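Side-chain contacts in copper-containing nitrite reductase (Hyphomicrobium denitrificans 1NES1, PDB 6TFO), which probably reduces nitrite to nitric oxide with electrons from a cytochrome c, using bound copper ions in a multi-domain homotrimer: residues 171-176 and 220-225; 194-199 and 330-335; 260-265 and 270-275. All blocks are in the same frame, centred on the assembly; numbering follows the deposited sequence.

All three contacts are buried, and contacts 1 and 3 share one copper ion: His-222 reaches it from 220-225, Cys-263 and His-271 from 260-265 and 270-275. Contact 1 is polar, a carboxylate on strand 166-181 holding a copper-binding histidine, whereas contact 3 works through metal bonds and aliphatic carbons laid over imidazole rings and extends to a second copper. Contact 2, closest to the centre of the chain, holds no metal; there a loop packs against a turn after strand 328-331 without a hydrogen bond between them. Contacts 1 and 3 also touch a neighbouring subunit, while contact 2 lies wholly within its own chain.

Contact 1 (171-176 and 220-225); sequences LETVEL and MIHSVD. With CU (copper (II) ion), chain J.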
ATOM      1  N   LEU C 171      12.287  46.794  19.486  1.00 55.45           N
ATOM      2  CA  LEU C 171      12.124  45.581  18.642  1.00 51.14           C
ATOM      3  C   LEU C 171      10.778  45.640  17.913  1.00 52.98           C
ATOM      4  O   LEU C 171       9.769  46.048  18.543  1.00 54.37           O
ATOM      5  CB  LEU C 171      12.196  44.336  19.527  1.00 47.83           C
ATOM      6  CG  LEU C 171      13.560  44.040  20.143  1.00 47.23           C
ATOM      7  CD1 LEU C 171      13.445  42.871  21.115  1.00 44.98           C
ATOM      8  CD2 LEU C 171      14.620  43.788  19.068  1.00 42.52           C
ATOM      9  N   GLU C 172      10.775  45.232  16.641  1.00 49.33           N
ATOM     10  CA  GLU C 172       9.555  45.050  15.815  1.00 51.00           C
ATOM     11  C   GLU C 172       9.483  43.598  15.328  1.00 51.84           C
ATOM     12  O   GLU C 172      10.456  43.123  14.687  1.00 50.61           O
ATOM     13  CB  GLU C 172       9.546  46.016  14.631  1.00 57.07           C
ATOM     14  CG  GLU C 172       8.180  46.131  13.974  1.00 63.33           C
ATOM     15  CD  GLU C 172       8.132  46.885  12.656  1.00 64.51           C
ATOM     16  OE1 GLU C 172       7.003  47.182  12.208  1.00 70.84           O
ATOM     17  OE2 GLU C 172       9.211  47.141  12.059  1.00 61.87           O
ATOM     18  N   THR C 173       8.367  42.919  15.611  1.00 52.97           N
ATOM     19  CA  THR C 173       8.107  41.528  15.166  1.00 51.01           C
ATOM     20  C   THR C 173       7.449  41.612  13.786  1.00 49.85           C
ATOM     21  O   THR C 173       6.377  42.233  13.683  1.00 50.46           O
ATOM     22  CB  THR C 173       7.355  40.741  16.246  1.00 51.79           C
ATOM     23  OG1 THR C 173       6.088  41.334  16.509  1.00 54.18           O
ATOM     24  CG2 THR C 173       8.139  40.679  17.541  1.00 52.98           C
ATOM     25  N   VAL C 174       8.130  41.069  12.775  1.00 43.53           N
ATOM     26  CA  VAL C 174       7.735  41.120  11.340  1.00 44.50           C
ATOM     27  C   VAL C 174       7.665  39.694  10.781  1.00 45.37           C
ATOM     28  O   VAL C 174       8.679  38.968  10.899  1.00 44.24           O
ATOM     29  CB  VAL C 174       8.723  41.966  10.527  1.00 43.50           C
ATOM     30  CG1 VAL C 174       8.414  41.910   9.042  1.00 43.23           C
ATOM     31  CG2 VAL C 174       8.767  43.400  11.029  1.00 45.10           C
ATOM     32  N   GLU C 175       6.504  39.321  10.222  1.00 44.88           N
ATOM     33  CA  GLU C 175       6.286  38.059   9.465  1.00 41.49           C
ATOM     34  C   GLU C 175       6.505  38.391   7.990  1.00 44.17           C
ATOM     35  O   GLU C 175       5.947  39.414   7.514  1.00 43.44           O
ATOM     36  CB  GLU C 175       4.889  37.507   9.722  1.00 39.95           C
ATOM     37  CG  GLU C 175       4.570  37.312  11.193  1.00 44.95           C
ATOM     38  CD  GLU C 175       3.129  36.948  11.503  1.00 44.85           C
ATOM     39  OE1 GLU C 175       2.808  36.675  12.674  1.00 46.37           O
ATOM     40  OE2 GLU C 175       2.331  36.971  10.579  1.00 50.44           O
ATOM     41  N   LEU C 176       7.363  37.640   7.306  1.00 45.04           N
ATOM     42  CA  LEU C 176       7.708  37.970   5.899  1.00 48.48           C
ATOM     43  C   LEU C 176       8.366  36.767   5.224  1.00 53.15           C
ATOM     44  O   LEU C 176       8.986  35.952   5.927  1.00 47.23           O
ATOM     45  CB  LEU C 176       8.606  39.209   5.856  1.00 49.23           C
ATOM     46  CG  LEU C 176      10.109  38.957   5.973  1.00 52.02           C
ATOM     47  CD1 LEU C 176      10.889  40.234   5.708  1.00 50.49           C
ATOM     48  CD2 LEU C 176      10.483  38.415   7.337  1.00 48.63           C
ATOM     49  N   MET C 220       0.133  36.557  13.746  1.00 47.53           N
ATOM     50  CA  MET C 220       0.313  35.990  15.106  1.00 49.20           C
ATOM     51  C   MET C 220       0.631  37.091  16.122  1.00 50.17           C
ATOM     52  O   MET C 220       1.266  38.103  15.765  1.00 52.44           O
ATOM     53  CB  MET C 220       1.433  34.947  15.127  1.00 47.38           C
ATOM     54  CG  MET C 220       1.313  33.921  14.033  1.00 46.56           C
ATOM     55  SD  MET C 220      -0.319  33.187  13.980  1.00 45.86           S
ATOM     56  CE  MET C 220      -0.063  32.065  12.601  1.00 47.16           C
ATOM     57  N   ILE C 221       0.185  36.870  17.355  1.00 51.41           N
ATOM     58  CA  ILE C 221       0.741  37.510  18.580  1.00 55.19           C
ATOM     59  C   ILE C 221       2.249  37.197  18.614  1.00 48.83           C
ATOM     60  O   ILE C 221       2.643  36.093  18.215  1.00 49.60           O
ATOM     61  CB  ILE C 221      -0.029  37.011  19.830  1.00 61.23           C
ATOM     62  CG1 ILE C 221      -1.510  37.414  19.813  1.00 54.32           C
ATOM     63  CG2 ILE C 221       0.658  37.468  21.110  1.00 65.80           C
ATOM     64  CD1 ILE C 221      -2.373  36.692  20.835  1.00 50.91           C
ATOM     65  N   HIS C 222       3.082  38.155  19.005  1.00 51.22           N
ATOM     66  CA  HIS C 222       4.531  37.939  19.270  1.00 49.73           C
ATOM     67  C   HIS C 222       4.916  38.498  20.643  1.00 49.27           C
ATOM     68  O   HIS C 222       4.151  39.308  21.217  1.00 49.18           O
ATOM     69  CB  HIS C 222       5.380  38.541  18.149  1.00 52.64           C
ATOM     70  CG  HIS C 222       5.158  37.837  16.861  1.00 51.25           C
ATOM     71  ND1 HIS C 222       5.629  36.575  16.647  1.00 45.85           N
ATOM     72  CD2 HIS C 222       4.469  38.189  15.759  1.00 48.85           C
ATOM     73  CE1 HIS C 222       5.263  36.181  15.450  1.00 49.47           C
ATOM     74  NE2 HIS C 222       4.556  37.162  14.879  1.00 46.64           N
ATOM     75  N   SER C 223       6.077  38.078  21.137  1.00 44.86           N
ATOM     76  CA  SER C 223       6.562  38.372  22.501  1.00 49.35           C
ATOM     77  C   SER C 223       8.094  38.294  22.521  1.00 51.72           C
ATOM     78  O   SER C 223       8.700  38.082  21.453  1.00 49.85           O
ATOM     79  CB  SER C 223       5.935  37.413  23.479  1.00 49.96           C
ATOM     80  OG  SER C 223       6.340  36.080  23.191  1.00 47.92           O
ATOM     81  N   VAL C 224       8.700  38.474  23.695  1.00 49.73           N
ATOM     82  CA  VAL C 224      10.156  38.224  23.869  1.00 47.33           C
ATOM     83  C   VAL C 224      10.424  37.788  25.306  1.00 46.95           C
ATOM     84  O   VAL C 224       9.843  38.372  26.235  1.00 47.51           O
ATOM     85  CB  VAL C 224      10.988  39.444  23.460  1.00 45.87           C
ATOM     86  CG1 VAL C 224      10.643  40.662  24.286  1.00 47.29           C
ATOM     87  CG2 VAL C 224      12.471  39.146  23.526  1.00 50.37           C
ATOM     88  N   ASP C 225      11.223  36.731  25.426  1.00 47.42           N
ATOM     89  CA  ASP C 225      11.859  36.213  26.657  1.00 45.99           C
ATOM     90  C   ASP C 225      13.348  36.458  26.443  1.00 47.35           C
ATOM     91  O   ASP C 225      13.865  35.983  25.411  1.00 48.56           O
ATOM     92  CB  ASP C 225      11.481  34.739  26.852  1.00 52.63           C
ATOM     93  CG  ASP C 225      12.315  33.929  27.831  1.00 55.15           C
ATOM     94  OD1 ASP C 225      13.168  34.527  28.493  1.00 64.33           O
ATOM     95  OD2 ASP C 225      12.098  32.685  27.913  1.00 62.08           O
TER
HETATM   96 CU    CU J 501       6.638  35.216  17.777  1.00 45.57          CU
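The carboxylate oxygen OE1 of Glu-175 accepts two hydrogen bonds from 220-225. Met-220 N lies 2.9 Å from Glu-175 OE1, on the syn lone pair, and His-222 NE2 reaches the anti lone pair of Glu-175 OE1, also at 2.9 Å. Both bonds are moderately bent, with N-H...O angles of 154°, and the oxygen sits somewhat out of the imidazole plane. Carboxylate and ring stand nearly perpendicular, 82° apart. An extended chain beyond CG carries the acid to the ring edge, while its other oxygen, OE2, takes the backbone N-H of Leu-219. With NE2 held this way, ND1 on the other side of the ring binds copper at 2.0 Å from His-222 ND1. Thr-173 meets the base of the same side chain: its OG1 comes within 3.3 Å of His-222 CB, and its CG2 touches that carbon too. The Thr-173 hydroxyl lies between its backbone N and carbonyl carbon (chi1 62°) and is hydrogen-bonded to Asn-214. Were Glu-175 replaced by an alanine, His-222 NE2 and Met-220 N would probably lose their shared acceptor, and the imidazole would be less firmly fixed in rotation. Cys-263, His-271 and Met-276 complete the metal site, and this His-carboxylate pair is thus a second-shell support of the type 1 copper centre in a cupredoxin domain.

Contact 2 (194-199 and 330-335); sequences KVPGPF and LFNGSV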
ATOM      1  N   LYS C 194      15.065  40.191  10.154  1.00 54.93           N
ATOM      2  CA  LYS C 194      16.334  39.444   9.940  1.00 49.09           C
ATOM      3  C   LYS C 194      16.511  38.338  10.991  1.00 43.06           C
ATOM      4  O   LYS C 194      15.848  38.375  12.043  1.00 35.69           O
ATOM      5  CB  LYS C 194      17.503  40.429   9.915  1.00 53.46           C
ATOM      6  CG  LYS C 194      17.951  40.853   8.529  1.00 55.45           C
ATOM      7  CD  LYS C 194      18.240  42.333   8.403  1.00 62.54           C
ATOM      8  CE  LYS C 194      19.247  42.658   7.310  1.00 69.41           C
ATOM      9  NZ  LYS C 194      19.159  41.723   6.153  1.00 68.53           N
ATOM     10  N   VAL C 195      17.365  37.363  10.677  1.00 38.04           N
ATOM     11  CA  VAL C 195      17.615  36.161  11.525  1.00 40.20           C
ATOM     12  C   VAL C 195      19.122  35.984  11.615  1.00 42.63           C
ATOM     13  O   VAL C 195      19.766  35.826  10.582  1.00 49.03           O
ATOM     14  CB  VAL C 195      16.952  34.889  10.959  1.00 40.71           C
ATOM     15  CG1 VAL C 195      17.224  33.664  11.819  1.00 44.77           C
ATOM     16  CG2 VAL C 195      15.463  35.077  10.781  1.00 39.27           C
ATOM     17  N   PRO C 196      19.728  36.042  12.824  1.00 38.77           N
ATOM     18  CA  PRO C 196      19.007  36.350  14.064  1.00 42.32           C
ATOM     19  C   PRO C 196      18.570  37.817  14.192  1.00 39.91           C
ATOM     20  O   PRO C 196      18.959  38.626  13.382  1.00 38.25           O
ATOM     21  CB  PRO C 196      20.039  36.043  15.160  1.00 44.72           C
ATOM     22  CG  PRO C 196      21.371  36.302  14.473  1.00 44.16           C
ATOM     23  CD  PRO C 196      21.153  35.786  13.064  1.00 42.69           C
ATOM     24  N   GLY C 197      17.773  38.109  15.220  1.00 42.42           N
ATOM     25  CA  GLY C 197      17.320  39.466  15.580  1.00 46.17           C
ATOM     26  C   GLY C 197      18.494  40.389  15.915  1.00 48.94           C
ATOM     27  O   GLY C 197      19.654  39.975  15.881  1.00 43.90           O
ATOM     28  N   PRO C 198      18.235  41.685  16.201  1.00 49.27           N
ATOM     29  CA  PRO C 198      19.307  42.622  16.529  1.00 51.22           C
ATOM     30  C   PRO C 198      20.156  42.105  17.694  1.00 46.95           C
ATOM     31  O   PRO C 198      19.587  41.511  18.588  1.00 52.04           O
ATOM     32  CB  PRO C 198      18.554  43.908  16.895  1.00 51.11           C
ATOM     33  CG  PRO C 198      17.274  43.802  16.093  1.00 53.69           C
ATOM     34  CD  PRO C 198      16.917  42.333  16.168  1.00 49.13           C
ATOM     35  N   PHE C 199      21.477  42.294  17.620  1.00 48.51           N
ATOM     36  CA  PHE C 199      22.427  42.084  18.745  1.00 52.65           C
ATOM     37  C   PHE C 199      22.237  43.221  19.766  1.00 46.43           C
ATOM     38  O   PHE C 199      22.498  44.376  19.448  1.00 44.72           O
ATOM     39  CB  PHE C 199      23.873  42.009  18.239  1.00 57.16           C
ATOM     40  CG  PHE C 199      24.871  41.529  19.262  1.00 57.09           C
ATOM     41  CD1 PHE C 199      25.348  42.383  20.249  1.00 54.65           C
ATOM     42  CD2 PHE C 199      25.336  40.222  19.231  1.00 57.68           C
ATOM     43  CE1 PHE C 199      26.268  41.934  21.185  1.00 56.40           C
ATOM     44  CE2 PHE C 199      26.256  39.777  20.168  1.00 61.41           C
ATOM     45  CZ  PHE C 199      26.720  40.632  21.142  1.00 58.25           C
ATOM     46  N   LEU C 330      20.785  25.998   9.737  1.00 34.89           N
ATOM     47  CA  LEU C 330      21.213  27.308   9.173  1.00 40.39           C
ATOM     48  C   LEU C 330      22.006  28.166  10.172  1.00 42.79           C
ATOM     49  O   LEU C 330      21.626  28.239  11.376  1.00 44.15           O
ATOM     50  CB  LEU C 330      19.967  28.065   8.707  1.00 41.48           C
ATOM     51  CG  LEU C 330      19.043  27.293   7.769  1.00 40.33           C
ATOM     52  CD1 LEU C 330      17.712  28.012   7.660  1.00 40.62           C
ATOM     53  CD2 LEU C 330      19.689  27.090   6.408  1.00 39.41           C
ATOM     54  N   PHE C 331      23.039  28.842   9.655  1.00 45.04           N
ATOM     55  CA  PHE C 331      23.669  30.032  10.288  1.00 44.78           C
ATOM     56  C   PHE C 331      22.983  31.281   9.739  1.00 45.72           C
ATOM     57  O   PHE C 331      22.954  31.437   8.523  1.00 45.06           O
ATOM     58  CB  PHE C 331      25.171  30.101  10.005  1.00 40.38           C
ATOM     59  CG  PHE C 331      26.002  29.016  10.642  1.00 36.92           C
ATOM     60  CD1 PHE C 331      25.801  28.646  11.964  1.00 36.65           C
ATOM     61  CD2 PHE C 331      27.010  28.384   9.930  1.00 38.17           C
ATOM     62  CE1 PHE C 331      26.569  27.651  12.545  1.00 35.18           C
ATOM     63  CE2 PHE C 331      27.793  27.396  10.519  1.00 35.19           C
ATOM     64  CZ  PHE C 331      27.560  27.022  11.817  1.00 36.95           C
ATOM     65  N   ASN C 332      22.428  32.112  10.624  1.00 51.95           N
ATOM     66  CA  ASN C 332      21.886  33.458  10.307  1.00 49.54           C
ATOM     67  C   ASN C 332      20.881  33.309   9.161  1.00 49.97           C
ATOM     68  O   ASN C 332      20.952  34.090   8.186  1.00 50.65           O
ATOM     69  CB  ASN C 332      23.003  34.462   9.985  1.00 50.48           C
ATOM     70  CG  ASN C 332      23.928  34.763  11.151  1.00 49.02           C
ATOM     71  OD1 ASN C 332      24.021  33.998  12.107  1.00 46.21           O
ATOM     72  ND2 ASN C 332      24.630  35.877  11.086  1.00 40.56           N
ATOM     73  N   GLY C 333      20.009  32.308   9.254  1.00 46.94           N
ATOM     74  CA  GLY C 333      18.675  32.355   8.623  1.00 52.03           C
ATOM     75  C   GLY C 333      18.548  31.701   7.257  1.00 46.80           C
ATOM     76  O   GLY C 333      17.406  31.441   6.871  1.00 48.50           O
ATOM     77  N   SER C 334      19.629  31.458   6.522  1.00 43.96           N
ATOM     78  CA  SER C 334      19.526  31.050   5.100  1.00 47.19           C
ATOM     79  C   SER C 334      20.685  30.133   4.704  1.00 48.66           C
ATOM     80  O   SER C 334      21.745  30.174   5.343  1.00 40.09           O
ATOM     81  CB  SER C 334      19.441  32.254   4.182  1.00 49.48           C
ATOM     82  OG  SER C 334      20.737  32.727   3.837  1.00 45.49           O
ATOM     83  N   VAL C 335      20.456  29.315   3.677  1.00 48.57           N
ATOM     84  CA  VAL C 335      21.536  28.562   2.989  1.00 51.57           C
ATOM     85  C   VAL C 335      22.367  29.610   2.250  1.00 51.99           C
ATOM     86  O   VAL C 335      21.764  30.485   1.602  1.00 56.36           O
ATOM     87  CB  VAL C 335      20.986  27.476   2.047  1.00 49.79           C
ATOM     88  CG1 VAL C 335      22.107  26.663   1.422  1.00 46.90           C
ATOM     89  CG2 VAL C 335      19.994  26.562   2.758  1.00 50.23           C
TER
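Val-195 and Pro-196 pack against Asn-332 and Gly-333, the two central residues of a type I' beta turn running from Phe-331 to Ser-334 at the end of strand 328-331. The turn belongs to the cupredoxin-like sandwich that follows the one containing 194-199, and the contact therefore joins two parts of the multicopper oxidase fold. Asn-332 and Pro-196 cross at an angle, the flat amide meeting one corner of the pyrrolidine ring: Pro-196 CD lies 3.5 Å from Asn-332 CG and equally close to its OD1. The peptide bond before Pro-196 is cis. The amide is held from several sides, since Asn-332 OD1 accepts from Met-298 N while ND2 gives its hydrogens to the carbonyls of Arg-150 and Tyr-296. With its polar atoms engaged there, it offers the proline a fixed surface. Val-195 reaches the turn differently, through one methyl branch. CG1 points opposite to the residue's own backbone N (chi1 179°) and rests over the backbone of Gly-333, where a side chain would collide with the valine CB; the positive phi of this glycine also suits the turn. The valine side chain comes closest at Val-195 CG1, 3.7 Å from Gly-333 CA.

Contact 3 (260-265 and 270-275); sequences VYHCAT and NHITNG. With CU (copper (II) ion), chain J; CU (copper (II) ion), chain K.
Two adjacent residues, His-262 and Cys-263, bind different copper ions. His-262 NE2 meets one copper at 2.0 Å, whereas Cys-263 SG, turned opposite to its own backbone N (chi1 -175°), binds the other at 2.1 Å. His-271 joins the second site through ND1, and its ring lies obliquely to the cysteine sulfur, with Cys-263 SG 3.4 Å from His-271 ND1. One face of the His-271 ring carries Thr-265 CB in a CH-pi contact, 4.1 Å from the ring centroid. The ring of His-262 is covered on one face in the same manner by Ile-272, whose CD1 sits off-centre toward the rim. A nearly straight bond of 2.8 Å from His-262 ND1 to Cys-263 O, within the ring plane but above the plane of the carbonyl, helps to fix the ring's rotation and ties the side chain of one copper ligand to the backbone of the next. Water 1, His-227 and His-419 of a neighbouring subunit complete the coordination of the His-262 copper, as expected for a type 2 centre of a copper nitrite reductase between subunits. The cysteine follows strand 257-262, and His-271 and Ile-272 come from helix 268-274, which ends at Gly-275 in a Schellman motif just before Met-276 and strand 277-283.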
ATOM      1  N   VAL C 260      20.760  34.279  24.933  1.00 48.55           N
ATOM      2  CA  VAL C 260      19.815  34.206  23.782  1.00 47.12           C
ATOM      3  C   VAL C 260      18.506  34.815  24.287  1.00 44.56           C
ATOM      4  O   VAL C 260      18.184  34.632  25.482  1.00 42.25           O
ATOM      5  CB  VAL C 260      19.651  32.820  23.123  1.00 53.52           C
ATOM      6  CG1 VAL C 260      20.581  31.747  23.674  1.00 51.09           C
ATOM      7  CG2 VAL C 260      18.200  32.357  23.080  1.00 52.26           C
ATOM      8  N   TYR C 261      17.894  35.654  23.457  1.00 41.08           N
ATOM      9  CA  TYR C 261      16.473  36.058  23.587  1.00 43.98           C
ATOM     10  C   TYR C 261      15.715  35.423  22.409  1.00 47.45           C
ATOM     11  O   TYR C 261      16.351  35.111  21.350  1.00 43.10           O
ATOM     12  CB  TYR C 261      16.332  37.579  23.662  1.00 43.25           C
ATOM     13  CG  TYR C 261      16.596  38.339  22.384  1.00 44.49           C
ATOM     14  CD1 TYR C 261      17.873  38.760  22.049  1.00 40.56           C
ATOM     15  CD2 TYR C 261      15.559  38.665  21.514  1.00 45.47           C
ATOM     16  CE1 TYR C 261      18.116  39.469  20.884  1.00 42.65           C
ATOM     17  CE2 TYR C 261      15.791  39.379  20.347  1.00 42.08           C
ATOM     18  CZ  TYR C 261      17.076  39.794  20.035  1.00 42.98           C
ATOM     19  OH  TYR C 261      17.338  40.500  18.889  1.00 45.69           O
ATOM     20  N   HIS C 262      14.422  35.166  22.610  1.00 45.48           N
ATOM     21  CA  HIS C 262      13.522  34.504  21.621  1.00 45.93           C
ATOM     22  C   HIS C 262      12.083  34.931  21.899  1.00 43.67           C
ATOM     23  O   HIS C 262      11.780  35.313  23.048  1.00 40.82           O
ATOM     24  CB  HIS C 262      13.688  32.974  21.625  1.00 42.17           C
ATOM     25  CG  HIS C 262      13.455  32.297  22.939  1.00 47.34           C
ATOM     26  ND1 HIS C 262      12.184  32.098  23.464  1.00 48.17           N
ATOM     27  CD2 HIS C 262      14.323  31.744  23.824  1.00 52.45           C
ATOM     28  CE1 HIS C 262      12.273  31.479  24.628  1.00 48.76           C
ATOM     29  NE2 HIS C 262      13.592  31.253  24.878  1.00 52.88           N
ATOM     30  N   CYS C 263      11.229  34.837  20.888  1.00 43.08           N
ATOM     31  CA  CYS C 263       9.756  34.927  21.060  1.00 46.90           C
ATOM     32  C   CYS C 263       9.295  33.829  22.034  1.00 43.36           C
ATOM     33  O   CYS C 263       9.909  32.752  22.059  1.00 42.61           O
ATOM     34  CB  CYS C 263       9.060  34.815  19.712  1.00 48.47           C
ATOM     35  SG  CYS C 263       7.272  35.071  19.815  1.00 53.71           S
ATOM     36  N   ALA C 264       8.286  34.116  22.855  1.00 43.93           N
ATOM     37  CA  ALA C 264       7.717  33.169  23.841  1.00 43.30           C
ATOM     38  C   ALA C 264       6.190  33.224  23.765  1.00 45.68           C
ATOM     39  O   ALA C 264       5.565  33.242  24.826  1.00 51.32           O
ATOM     40  CB  ALA C 264       8.212  33.491  25.218  1.00 40.92           C
ATOM     41  N   THR C 265       5.651  33.299  22.540  1.00 50.30           N
ATOM     42  CA  THR C 265       4.210  33.118  22.194  1.00 50.62           C
ATOM     43  C   THR C 265       4.019  31.686  21.688  1.00 45.57           C
ATOM     44  O   THR C 265       4.746  31.231  20.802  1.00 44.01           O
ATOM     45  CB  THR C 265       3.747  34.195  21.195  1.00 50.19           C
ATOM     46  OG1 THR C 265       3.955  35.473  21.799  1.00 46.38           O
ATOM     47  CG2 THR C 265       2.290  34.049  20.798  1.00 46.98           C
ATOM     48  N   ASN C 270       7.668  26.870  17.317  1.00 51.40           N
ATOM     49  CA  ASN C 270       7.240  27.351  15.977  1.00 52.32           C
ATOM     50  C   ASN C 270       7.818  28.749  15.752  1.00 47.52           C
ATOM     51  O   ASN C 270       8.479  28.968  14.718  1.00 47.30           O
ATOM     52  CB  ASN C 270       5.713  27.335  15.834  1.00 55.80           C
ATOM     53  CG  ASN C 270       5.214  27.657  14.437  1.00 53.40           C
ATOM     54  OD1 ASN C 270       5.997  27.779  13.491  1.00 52.30           O
ATOM     55  ND2 ASN C 270       3.902  27.788  14.303  1.00 50.53           N
ATOM     56  N   HIS C 271       7.575  29.660  16.691  1.00 49.91           N
ATOM     57  CA  HIS C 271       8.103  31.052  16.656  1.00 45.86           C
ATOM     58  C   HIS C 271       9.634  31.020  16.543  1.00 40.94           C
ATOM     59  O   HIS C 271      10.188  31.819  15.784  1.00 40.08           O
ATOM     60  CB  HIS C 271       7.590  31.826  17.871  1.00 43.96           C
ATOM     61  CG  HIS C 271       6.137  32.128  17.778  1.00 43.22           C
ATOM     62  ND1 HIS C 271       5.673  33.366  17.398  1.00 47.45           N
ATOM     63  CD2 HIS C 271       5.049  31.364  17.996  1.00 42.86           C
ATOM     64  CE1 HIS C 271       4.355  33.352  17.381  1.00 47.11           C
ATOM     65  NE2 HIS C 271       3.953  32.139  17.758  1.00 45.93           N
ATOM     66  N   ILE C 272      10.289  30.080  17.219  1.00 39.95           N
ATOM     67  CA  ILE C 272      11.776  29.988  17.199  1.00 43.01           C
ATOM     68  C   ILE C 272      12.246  29.478  15.832  1.00 40.32           C
ATOM     69  O   ILE C 272      13.028  30.220  15.195  1.00 39.26           O
ATOM     70  CB  ILE C 272      12.314  29.185  18.396  1.00 46.33           C
ATOM     71  CG1 ILE C 272      12.132  29.976  19.696  1.00 43.81           C
ATOM     72  CG2 ILE C 272      13.771  28.787  18.180  1.00 48.41           C
ATOM     73  CD1 ILE C 272      12.361  29.149  20.944  1.00 44.72           C
ATOM     74  N   THR C 273      11.773  28.316  15.354  1.00 42.19           N
ATOM     75  CA  THR C 273      12.195  27.754  14.033  1.00 42.70           C
ATOM     76  C   THR C 273      12.015  28.800  12.925  1.00 40.26           C
ATOM     77  O   THR C 273      12.859  28.841  11.997  1.00 36.15           O
ATOM     78  CB  THR C 273      11.487  26.437  13.665  1.00 44.42           C
ATOM     79  OG1 THR C 273      12.035  26.005  12.418  1.00 44.82           O
ATOM     80  CG2 THR C 273       9.987  26.549  13.536  1.00 43.09           C
ATOM     81  N   ASN C 274      10.960  29.614  13.017  1.00 41.30           N
ATOM     82  CA  ASN C 274      10.581  30.598  11.968  1.00 41.73           C
ATOM     83  C   ASN C 274      11.556  31.772  11.956  1.00 41.90           C
ATOM     84  O   ASN C 274      11.598  32.457  10.921  1.00 37.86           O
ATOM     85  CB  ASN C 274       9.129  31.044  12.132  1.00 45.97           C
ATOM     86  CG  ASN C 274       8.146  30.060  11.526  1.00 43.33           C
ATOM     87  OD1 ASN C 274       6.955  30.336  11.482  1.00 49.49           O
ATOM     88  ND2 ASN C 274       8.625  28.913  11.085  1.00 36.09           N
ATOM     89  N   GLY C 275      12.269  32.009  13.067  1.00 44.29           N
ATOM     90  CA  GLY C 275      13.487  32.846  13.096  1.00 44.05           C
ATOM     91  C   GLY C 275      13.539  33.850  14.238  1.00 47.56           C
ATOM     92  O   GLY C 275      14.425  34.743  14.167  1.00 45.71           O
TER
HETATM   93 CU    CU J 501       6.638  35.216  17.777  1.00 45.57          CU
HETATM   94 CU    CU K 502      14.284  30.480  26.561  0.70 53.22          CU
HETATM   95  O   HOH W   1      12.715  29.960  27.818  1.00 56.67           O